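Local coordinates for protein muramidase (PDB 6ZM8) that hydrolyses, as a fungal GH25 muramidase (lysozyme), the glycan strands of bacterial peptidoglycan, at residues 131-137 and 154-160; 136-141 and 168-173. All coordinates share one frame; numbering follows the deposited sequence.

Contact 1 (131-137 and 154-160); sequences WPVIYTT and RCPLWIA
Two neighbouring parallel strands of the GH25 barrel-like sheet, 133-136 and 157-160, meet here as the two strands of a beta-alpha-beta unit, with residues touching from Trp131-Arg154 to Thr137-Ala160. Their short axes run 4.7 Å apart at 13°. Four backbone bonds form the ladder: Ile134 N to Pro156 O, Trp158 N to Ile134 O, Thr136 N to Trp158 O and Ala160 N to Thr136 O. Tyr135 and Trp158 are a bridge pair, and this pairing puts both side chains on one face of the sheet. Tyr135 turns its ring edge onto the indole in a T-shaped stack, with planes at 78°. Tyr135 CD2 stands over the middle of the indole, 3.5 Å from Trp158 CD2. Val133 CG1 packs against Trp158 CB at 3.6 Å, and Ala160 CB lies 3.4 Å from Tyr135 OH. That hydroxyl bonds to Gln180, and Trp158 NE1 to Asn192. Tyr135 also touches Asp95 and Glu97, so this face probably lines the barrel interior near the substrate groove. Before the strands, Arg154 lies across the Trp131 indole. Arg154 CD sits 3.5 Å from the centroid of the Trp131 six-membered ring, over its face, a CH-pi contact. The chain then bends at chi3 (-68°), and the guanidinium makes an off-centre cation-pi contact while also forming a salt bridge with Glu118. Cys155 CB touches Ile134 CD1 at 3.7 Å. Helix 110-128 packs on Pro132 and Cys155, strand 93-95 pairs with 133-136 on its other edge, and helix 138-145 lies against Ile134 and Thr136.

Contact 2 (136-141 and 168-173); sequences TTTDWW and TLPNGW
Thr136 opens the contact with Pro170, its CG2 reaching the proline CG at 4.4 Å, where strand 133-136 passes into helix 138-145 of a beta-alpha-beta unit. The facing residues 168-173 belong to the loop that follows strand 157-160. Thr137 is the N-cap of the helix, and its OG1 accepts from Trp140 N. Thr138, in the first turn, makes the polar link. Thr138 OG1 donates to Thr168 O at 2.7 Å, tilted 22° out of the carbonyl plane. OG1 stands beside the backbone N (chi1 -60°), which directs it at the loop, and Pro170 CD packs on Thr138 OG1 at 3.4 Å. A valine at this position would probably leave Thr168 O without its hydroxyl donor, so that residues 168-170 of the loop are held to the helix there by apolar packing alone. Trp141, one turn later, meets the loop with its indole. Trp141 CD1 rests 3.5 Å from Pro170 CB, and its NE1 bonds to Ser148 O. Pro170 begins a type II turn that brings Trp173 back to the helix. The Trp173 ring points its edge at the Trp141 face, with planes at 66°, and Trp173 CH2 ends 4.1 Å from Trp141 CZ2.

Contacts 1 and 2 have centres about 9 Å apart and share Thr136 and Thr137. Contact 1 pairs the two strands; contact 2 sets the intervening helix 138-145 against the loop after the second strand. Trp173 connects them through its NE1, which probably hydrogen-bonds to Cys155 O at 2.8 Å and also packs on Leu157 CB. Pro170 CD lies 3.7 Å from Leu157 CD2, and Thr138 OG1 lies 3.6 Å from Ile159 CD1. Leu157 and Ile159 thus pack beneath contact 2 on the helix side of the sheet. Tyr135 and Trp158 project from the other face, which probably lies toward the substrate groove, found in GH25 enzymes at the C-terminal ends of the barrel strands.

Contact 1 (131-137 and 154-160)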
ATOM      1  N   TRP A 131      11.973  -1.303  -2.199  1.00  5.48           N
ATOM      2  CA  TRP A 131      11.292  -0.018  -2.212  1.00  5.60           C
ATOM      3  C   TRP A 131       9.796  -0.286  -1.983  1.00  5.34           C
ATOM      4  O   TRP A 131       9.220  -1.173  -2.597  1.00  6.08           O
ATOM      5  CB  TRP A 131      11.487   0.714  -3.542  1.00  6.37           C
ATOM      6  CG  TRP A 131      12.924   1.027  -3.816  1.00  6.73           C
ATOM      7  CD1 TRP A 131      13.720   0.448  -4.757  1.00  8.56           C
ATOM      8  CD2 TRP A 131      13.765   1.940  -3.114  1.00  7.33           C
ATOM      9  NE1 TRP A 131      14.992   0.946  -4.682  1.00 10.36           N
ATOM     10  CE2 TRP A 131      15.050   1.863  -3.680  1.00  9.43           C
ATOM     11  CE3 TRP A 131      13.569   2.803  -2.043  1.00  8.78           C
ATOM     12  CZ2 TRP A 131      16.127   2.618  -3.207  1.00 12.26           C
ATOM     13  CZ3 TRP A 131      14.643   3.548  -1.587  1.00 11.53           C
ATOM     14  CH2 TRP A 131      15.909   3.459  -2.156  1.00 12.89           C
ATOM     15  N   PRO A 132       9.155   0.475  -1.100  1.00  5.21           N
ATOM     16  CA  PRO A 132       7.735   0.261  -0.856  1.00  5.12           C
ATOM     17  C   PRO A 132       6.901   0.771  -2.027  1.00  4.70           C
ATOM     18  O   PRO A 132       7.286   1.670  -2.779  1.00  5.63           O
ATOM     19  CB  PRO A 132       7.472   1.051   0.413  1.00  5.77           C
ATOM     20  CG  PRO A 132       8.451   2.207   0.295  1.00  6.58           C
ATOM     21  CD  PRO A 132       9.693   1.610  -0.340  1.00  5.92           C
ATOM     22  N   VAL A 133       5.693   0.200  -2.126  1.00  4.57           N
ATOM     23  CA  VAL A 133       4.636   0.793  -2.929  1.00  4.55           C
ATOM     24  C   VAL A 133       4.135   2.058  -2.228  1.00  4.52           C
ATOM     25  O   VAL A 133       4.119   2.114  -0.987  1.00  5.36           O
ATOM     26  CB  VAL A 133       3.518  -0.267  -3.061  1.00  4.76           C
ATOM     27  CG1 VAL A 133       2.210   0.290  -3.609  1.00  5.61           C
ATOM     28  CG2 VAL A 133       4.005  -1.421  -3.937  1.00  5.61           C
ATOM     29  N   ILE A 134       3.742   3.066  -3.008  1.00  4.54           N
ATOM     30  CA  ILE A 134       3.087   4.251  -2.455  1.00  4.54           C
ATOM     31  C   ILE A 134       1.620   4.228  -2.869  1.00  4.30           C
ATOM     32  O   ILE A 134       1.316   4.230  -4.071  1.00  4.80           O
ATOM     33  CB  ILE A 134       3.777   5.538  -2.916  1.00  5.01           C
ATOM     34  CG1 ILE A 134       5.137   5.656  -2.235  1.00  5.72           C
ATOM     35  CG2 ILE A 134       2.896   6.771  -2.639  1.00  5.68           C
ATOM     36  CD1 ILE A 134       5.999   6.802  -2.741  1.00  6.47           C
ATOM     37  N   TYR A 135       0.735   4.229  -1.859  1.00  4.33           N
ATOM     38  CA  TYR A 135      -0.711   4.385  -2.060  1.00  4.31           C
ATOM     39  C   TYR A 135      -1.065   5.837  -1.755  1.00  4.38           C
ATOM     40  O   TYR A 135      -0.765   6.342  -0.666  1.00  4.74           O
ATOM     41  CB  TYR A 135      -1.489   3.457  -1.135  1.00  4.70           C
ATOM     42  CG  TYR A 135      -2.990   3.728  -1.130  1.00  5.07           C
ATOM     43  CD1 TYR A 135      -3.540   4.700  -0.293  1.00  5.99           C
ATOM     44  CD2 TYR A 135      -3.856   3.010  -1.938  1.00  5.18           C
ATOM     45  CE1 TYR A 135      -4.894   4.942  -0.265  1.00  6.67           C
ATOM     46  CE2 TYR A 135      -5.233   3.213  -1.901  1.00  5.33           C
ATOM     47  CZ  TYR A 135      -5.762   4.191  -1.050  1.00  5.91           C
ATOM     48  OH  TYR A 135      -7.105   4.418  -0.945  1.00  6.90           O
ATOM     49  N   THR A 136      -1.711   6.482  -2.715  1.00  4.31           N
ATOM     50  CA  THR A 136      -2.138   7.863  -2.520  1.00  4.46           C
ATOM     51  C   THR A 136      -3.242   8.179  -3.537  1.00  4.44           C
ATOM     52  O   THR A 136      -3.707   7.315  -4.281  1.00  4.87           O
ATOM     53  CB  THR A 136      -0.917   8.817  -2.633  1.00  4.61           C
ATOM     54  OG1 THR A 136      -1.258  10.089  -2.071  1.00  5.03           O
ATOM     55  CG2 THR A 136      -0.410   8.985  -4.047  1.00  4.99           C
ATOM     56  N   THR A 137      -3.643   9.460  -3.543  1.00  4.67           N
ATOM     57  CA  THR A 137      -4.512   9.998  -4.566  1.00  4.72           C
ATOM     58  C   THR A 137      -3.794  11.147  -5.249  1.00  4.76           C
ATOM     59  O   THR A 137      -2.946  11.821  -4.661  1.00  5.06           O
ATOM     60  CB  THR A 137      -5.855  10.480  -4.006  1.00  4.99           C
ATOM     61  OG1 THR A 137      -5.592  11.640  -3.213  1.00  5.46           O
ATOM     62  CG2 THR A 137      -6.554   9.398  -3.206  1.00  5.69           C
ATOM     63  N   ARG A 154      11.486   4.629  -8.109  1.00  6.01           N
ATOM     64  CA  ARG A 154      11.724   3.585  -7.117  1.00  6.04           C
ATOM     65  C   ARG A 154      10.454   2.860  -6.671  1.00  5.84           C
ATOM     66  O   ARG A 154      10.470   1.648  -6.473  1.00  6.51           O
ATOM     67  CB  ARG A 154      12.399   4.167  -5.863  1.00  6.23           C
ATOM     68  CG  ARG A 154      13.857   4.538  -6.085  1.00  6.48           C
ATOM     69  CD  ARG A 154      14.452   5.314  -4.919  1.00  6.86           C
ATOM     70  NE  ARG A 154      13.843   6.626  -4.837  1.00  7.07           N
ATOM     71  CZ  ARG A 154      13.923   7.432  -3.765  1.00  7.02           C
ATOM     72  NH1 ARG A 154      14.577   7.013  -2.679  1.00  8.11           N
ATOM     73  NH2 ARG A 154      13.375   8.620  -3.785  1.00  7.97           N
ATOM     74  N   CYS A 155       9.402   3.617  -6.426  1.00  6.24           N
ATOM     75  CA  CYS A 155       8.225   3.126  -5.680  1.00  5.77           C
ATOM     76  C   CYS A 155       7.067   2.920  -6.634  1.00  5.60           C
ATOM     77  O   CYS A 155       6.549   3.885  -7.187  1.00  6.62           O
ATOM     78  CB  CYS A 155       7.803   4.148  -4.637  1.00  5.97           C
ATOM     79  SG  CYS A 155       9.070   4.438  -3.381  1.00  6.87           S
ATOM     80  N   PRO A 156       6.593   1.675  -6.802  1.00  5.41           N
ATOM     81  CA  PRO A 156       5.410   1.469  -7.629  1.00  5.40           C
ATOM     82  C   PRO A 156       4.207   2.248  -7.065  1.00  4.99           C
ATOM     83  O   PRO A 156       4.047   2.335  -5.832  1.00  5.57           O
ATOM     84  CB  PRO A 156       5.160  -0.046  -7.543  1.00  6.37           C
ATOM     85  CG  PRO A 156       6.546  -0.618  -7.199  1.00  7.26           C
ATOM     86  CD  PRO A 156       7.136   0.415  -6.263  1.00  6.20           C
ATOM     87  N   LEU A 157       3.358   2.721  -7.955  1.00  5.09           N
ATOM     88  CA  LEU A 157       2.191   3.515  -7.563  1.00  4.90           C
ATOM     89  C   LEU A 157       0.956   2.643  -7.395  1.00  4.51           C
ATOM     90  O   LEU A 157       0.586   1.877  -8.289  1.00  5.05           O
ATOM     91  CB  LEU A 157       1.915   4.543  -8.666  1.00  5.47           C
ATOM     92  CG  LEU A 157       0.681   5.432  -8.432  1.00  5.76           C
ATOM     93  CD1 LEU A 157       0.855   6.332  -7.205  1.00  6.35           C
ATOM     94  CD2 LEU A 157       0.429   6.254  -9.697  1.00  6.58           C
ATOM     95  N   TRP A 158       0.295   2.850  -6.256  1.00  4.42           N
ATOM     96  CA  TRP A 158      -1.030   2.289  -5.966  1.00  4.44           C
ATOM     97  C   TRP A 158      -1.970   3.506  -5.851  1.00  4.33           C
ATOM     98  O   TRP A 158      -1.962   4.213  -4.848  1.00  5.20           O
ATOM     99  CB  TRP A 158      -0.966   1.451  -4.701  1.00  4.29           C
ATOM    100  CG  TRP A 158      -2.231   0.788  -4.287  1.00  4.31           C
ATOM    101  CD1 TRP A 158      -3.433   0.731  -4.930  1.00  4.66           C
ATOM    102  CD2 TRP A 158      -2.395   0.046  -3.063  1.00  4.46           C
ATOM    103  NE1 TRP A 158      -4.350   0.015  -4.173  1.00  4.93           N
ATOM    104  CE2 TRP A 158      -3.732  -0.403  -3.021  1.00  4.82           C
ATOM    105  CE3 TRP A 158      -1.548  -0.209  -1.974  1.00  4.88           C
ATOM    106  CZ2 TRP A 158      -4.257  -1.086  -1.921  1.00  5.60           C
ATOM    107  CZ3 TRP A 158      -2.070  -0.861  -0.864  1.00  5.66           C
ATOM    108  CH2 TRP A 158      -3.411  -1.291  -0.850  1.00  6.11           C
ATOM    109  N   ILE A 159      -2.688   3.772  -6.936  1.00  4.73           N
ATOM    110  CA  ILE A 159      -3.495   4.992  -7.026  1.00  4.64           C
ATOM    111  C   ILE A 159      -4.944   4.666  -6.686  1.00  4.51           C
ATOM    112  O   ILE A 159      -5.453   3.632  -7.125  1.00  5.35           O
ATOM    113  CB  ILE A 159      -3.347   5.613  -8.428  1.00  5.36           C
ATOM    114  CG1 ILE A 159      -3.862   7.047  -8.492  1.00  6.67           C
ATOM    115  CG2 ILE A 159      -3.952   4.753  -9.541  1.00  6.20           C
ATOM    116  CD1 ILE A 159      -3.059   8.019  -7.656  1.00  7.03           C
ATOM    117  N   ALA A 160      -5.604   5.568  -5.978  1.00  4.75           N
ATOM    118  CA  ALA A 160      -7.012   5.386  -5.643  1.00  5.00           C
ATOM    119  C   ALA A 160      -7.867   6.408  -6.411  1.00  5.25           C
ATOM    120  O   ALA A 160      -7.629   7.613  -6.328  1.00  5.65           O
ATOM    121  CB  ALA A 160      -7.256   5.509  -4.166  1.00  5.90           C
TER

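Contact 2 (136-141 and 168-173)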
ATOM      1  N   THR A 136      -1.711   6.482  -2.715  1.00  4.31           N
ATOM      2  CA  THR A 136      -2.138   7.863  -2.520  1.00  4.46           C
ATOM      3  C   THR A 136      -3.242   8.179  -3.537  1.00  4.44           C
ATOM      4  O   THR A 136      -3.707   7.315  -4.281  1.00  4.87           O
ATOM      5  CB  THR A 136      -0.917   8.817  -2.633  1.00  4.61           C
ATOM      6  OG1 THR A 136      -1.258  10.089  -2.071  1.00  5.03           O
ATOM      7  CG2 THR A 136      -0.410   8.985  -4.047  1.00  4.99           C
ATOM      8  N   THR A 137      -3.643   9.460  -3.543  1.00  4.67           N
ATOM      9  CA  THR A 137      -4.512   9.998  -4.566  1.00  4.72           C
ATOM     10  C   THR A 137      -3.794  11.147  -5.249  1.00  4.76           C
ATOM     11  O   THR A 137      -2.946  11.821  -4.661  1.00  5.06           O
ATOM     12  CB  THR A 137      -5.855  10.480  -4.006  1.00  4.99           C
ATOM     13  OG1 THR A 137      -5.592  11.640  -3.213  1.00  5.46           O
ATOM     14  CG2 THR A 137      -6.554   9.398  -3.206  1.00  5.69           C
ATOM     15  N   THR A 138      -4.160  11.416  -6.515  1.00  5.00           N
ATOM     16  CA  THR A 138      -3.480  12.484  -7.221  1.00  5.22           C
ATOM     17  C   THR A 138      -3.733  13.845  -6.557  1.00  5.36           C
ATOM     18  O   THR A 138      -2.817  14.672  -6.471  1.00  5.83           O
ATOM     19  CB  THR A 138      -3.861  12.479  -8.702  1.00  6.00           C
ATOM     20  OG1 THR A 138      -3.447  11.212  -9.176  1.00  6.78           O
ATOM     21  CG2 THR A 138      -3.208  13.602  -9.470  1.00  7.12           C
ATOM     22  N   ASP A 139      -4.952  14.064  -6.107  1.00  5.42           N
ATOM     23  CA  ASP A 139      -5.275  15.348  -5.483  1.00  5.84           C
ATOM     24  C   ASP A 139      -4.537  15.520  -4.149  1.00  5.55           C
ATOM     25  O   ASP A 139      -4.017  16.620  -3.881  1.00  6.58           O
ATOM     26  CB  ASP A 139      -6.800  15.522  -5.349  1.00  6.65           C
ATOM     27  CG  ASP A 139      -7.507  14.353  -4.670  1.00  6.96           C
ATOM     28  OD1 ASP A 139      -7.450  13.242  -5.223  1.00  7.78           O
ATOM     29  OD2 ASP A 139      -8.109  14.572  -3.593  1.00  8.21           O
ATOM     30  N   TRP A 140      -4.473  14.487  -3.316  1.00  5.24           N
ATOM     31  CA  TRP A 140      -3.723  14.642  -2.053  1.00  5.26           C
ATOM     32  C   TRP A 140      -2.251  14.892  -2.358  1.00  5.18           C
ATOM     33  O   TRP A 140      -1.601  15.759  -1.784  1.00  5.56           O
ATOM     34  CB  TRP A 140      -3.888  13.413  -1.148  1.00  5.36           C
ATOM     35  CG  TRP A 140      -3.218  13.611   0.192  1.00  5.42           C
ATOM     36  CD1 TRP A 140      -3.811  14.104   1.306  1.00  6.06           C
ATOM     37  CD2 TRP A 140      -1.841  13.387   0.535  1.00  5.13           C
ATOM     38  NE1 TRP A 140      -2.915  14.208   2.341  1.00  6.21           N
ATOM     39  CE2 TRP A 140      -1.687  13.795   1.887  1.00  5.58           C
ATOM     40  CE3 TRP A 140      -0.714  12.925  -0.160  1.00  5.25           C
ATOM     41  CZ2 TRP A 140      -0.463  13.762   2.534  1.00  5.57           C
ATOM     42  CZ3 TRP A 140       0.521  12.924   0.481  1.00  5.37           C
ATOM     43  CH2 TRP A 140       0.642  13.346   1.813  1.00  5.56           C
ATOM     44  N   TRP A 141      -1.715  14.087  -3.280  1.00  4.91           N
ATOM     45  CA  TRP A 141      -0.292  14.178  -3.607  1.00  5.01           C
ATOM     46  C   TRP A 141       0.046  15.564  -4.137  1.00  5.19           C
ATOM     47  O   TRP A 141       1.111  16.137  -3.832  1.00  5.49           O
ATOM     48  CB  TRP A 141       0.044  13.087  -4.649  1.00  5.18           C
ATOM     49  CG  TRP A 141       1.512  12.898  -4.850  1.00  5.19           C
ATOM     50  CD1 TRP A 141       2.280  13.374  -5.886  1.00  5.34           C
ATOM     51  CD2 TRP A 141       2.374  12.140  -4.004  1.00  4.94           C
ATOM     52  NE1 TRP A 141       3.570  12.943  -5.733  1.00  5.44           N
ATOM     53  CE2 TRP A 141       3.663  12.190  -4.593  1.00  5.31           C
ATOM     54  CE3 TRP A 141       2.188  11.388  -2.832  1.00  5.07           C
ATOM     55  CZ2 TRP A 141       4.763  11.545  -4.039  1.00  5.83           C
ATOM     56  CZ3 TRP A 141       3.274  10.743  -2.283  1.00  5.56           C
ATOM     57  CH2 TRP A 141       4.554  10.815  -2.890  1.00  5.99           C
ATOM     58  N   THR A 168      -5.923  10.967 -14.011  1.00  8.50           N
ATOM     59  CA  THR A 168      -4.564  11.513 -14.102  1.00  8.33           C
ATOM     60  C   THR A 168      -3.733  10.963 -12.944  1.00  7.07           C
ATOM     61  O   THR A 168      -4.207  10.914 -11.799  1.00  7.77           O
ATOM     62  CB  THR A 168      -4.598  13.029 -14.111  1.00 11.30           C
ATOM     63  OG1 THR A 168      -5.313  13.381 -15.298  1.00 15.17           O
ATOM     64  CG2 THR A 168      -3.214  13.639 -14.123  1.00 13.06           C
ATOM     65  N   LEU A 169      -2.484  10.578 -13.225  1.00  7.16           N
ATOM     66  CA  LEU A 169      -1.583  10.055 -12.206  1.00  7.10           C
ATOM     67  C   LEU A 169      -0.759  11.191 -11.624  1.00  7.00           C
ATOM     68  O   LEU A 169      -0.584  12.241 -12.257  1.00  8.04           O
ATOM     69  CB  LEU A 169      -0.659   8.999 -12.814  1.00  7.60           C
ATOM     70  CG  LEU A 169      -1.380   7.841 -13.521  1.00  8.33           C
ATOM     71  CD1 LEU A 169      -0.358   6.837 -14.004  1.00 10.22           C
ATOM     72  CD2 LEU A 169      -2.391   7.152 -12.610  1.00  8.61           C
ATOM     73  N   PRO A 170      -0.195  10.997 -10.424  1.00  6.78           N
ATOM     74  CA  PRO A 170       0.731  11.982  -9.891  1.00  6.98           C
ATOM     75  C   PRO A 170       1.969  12.087 -10.772  1.00  7.12           C
ATOM     76  O   PRO A 170       2.368  11.165 -11.474  1.00  7.78           O
ATOM     77  CB  PRO A 170       1.081  11.418  -8.498  1.00  7.54           C
ATOM     78  CG  PRO A 170       0.008  10.393  -8.186  1.00  7.52           C
ATOM     79  CD  PRO A 170      -0.366   9.847  -9.548  1.00  7.50           C
ATOM     80  N   ASN A 171       2.583  13.259 -10.687  1.00  7.70           N
ATOM     81  CA  ASN A 171       3.784  13.567 -11.469  1.00  8.19           C
ATOM     82  C   ASN A 171       4.879  12.525 -11.272  1.00  8.06           C
ATOM     83  O   ASN A 171       5.191  12.126 -10.146  1.00  9.83           O
ATOM     84  CB  ASN A 171       4.273  14.939 -11.010  1.00  9.23           C
ATOM     85  CG  ASN A 171       5.446  15.506 -11.771  1.00  9.43           C
ATOM     86  OD1 ASN A 171       5.573  15.260 -12.955  1.00 11.82           O
ATOM     87  ND2 ASN A 171       6.250  16.268 -11.086  1.00 10.22           N
ATOM     88  N   GLY A 172       5.456  12.111 -12.399  1.00  8.45           N
ATOM     89  CA  GLY A 172       6.591  11.191 -12.389  1.00  9.67           C
ATOM     90  C   GLY A 172       6.234   9.785 -12.800  1.00  8.28           C
ATOM     91  O   GLY A 172       7.068   9.073 -13.362  1.00 10.04           O
ATOM     92  N   TRP A 173       5.021   9.333 -12.485  1.00  7.36           N
ATOM     93  CA  TRP A 173       4.637   7.968 -12.808  1.00  7.46           C
ATOM     94  C   TRP A 173       4.011   7.898 -14.200  1.00  7.70           C
ATOM     95  O   TRP A 173       3.007   8.564 -14.475  1.00  9.11           O
ATOM     96  CB  TRP A 173       3.641   7.409 -11.785  1.00  7.04           C
ATOM     97  CG  TRP A 173       4.249   6.967 -10.497  1.00  6.56           C
ATOM     98  CD1 TRP A 173       4.867   5.762 -10.293  1.00  6.93           C
ATOM     99  CD2 TRP A 173       4.286   7.645  -9.225  1.00  6.34           C
ATOM    100  NE1 TRP A 173       5.260   5.638  -8.988  1.00  6.61           N
ATOM    101  CE2 TRP A 173       4.901   6.765  -8.302  1.00  6.48           C
ATOM    102  CE3 TRP A 173       3.830   8.894  -8.767  1.00  6.76           C
ATOM    103  CZ2 TRP A 173       5.050   7.087  -6.953  1.00  6.71           C
ATOM    104  CZ3 TRP A 173       3.987   9.211  -7.426  1.00  6.97           C
ATOM    105  CH2 TRP A 173       4.580   8.308  -6.530  1.00  6.96           C
TER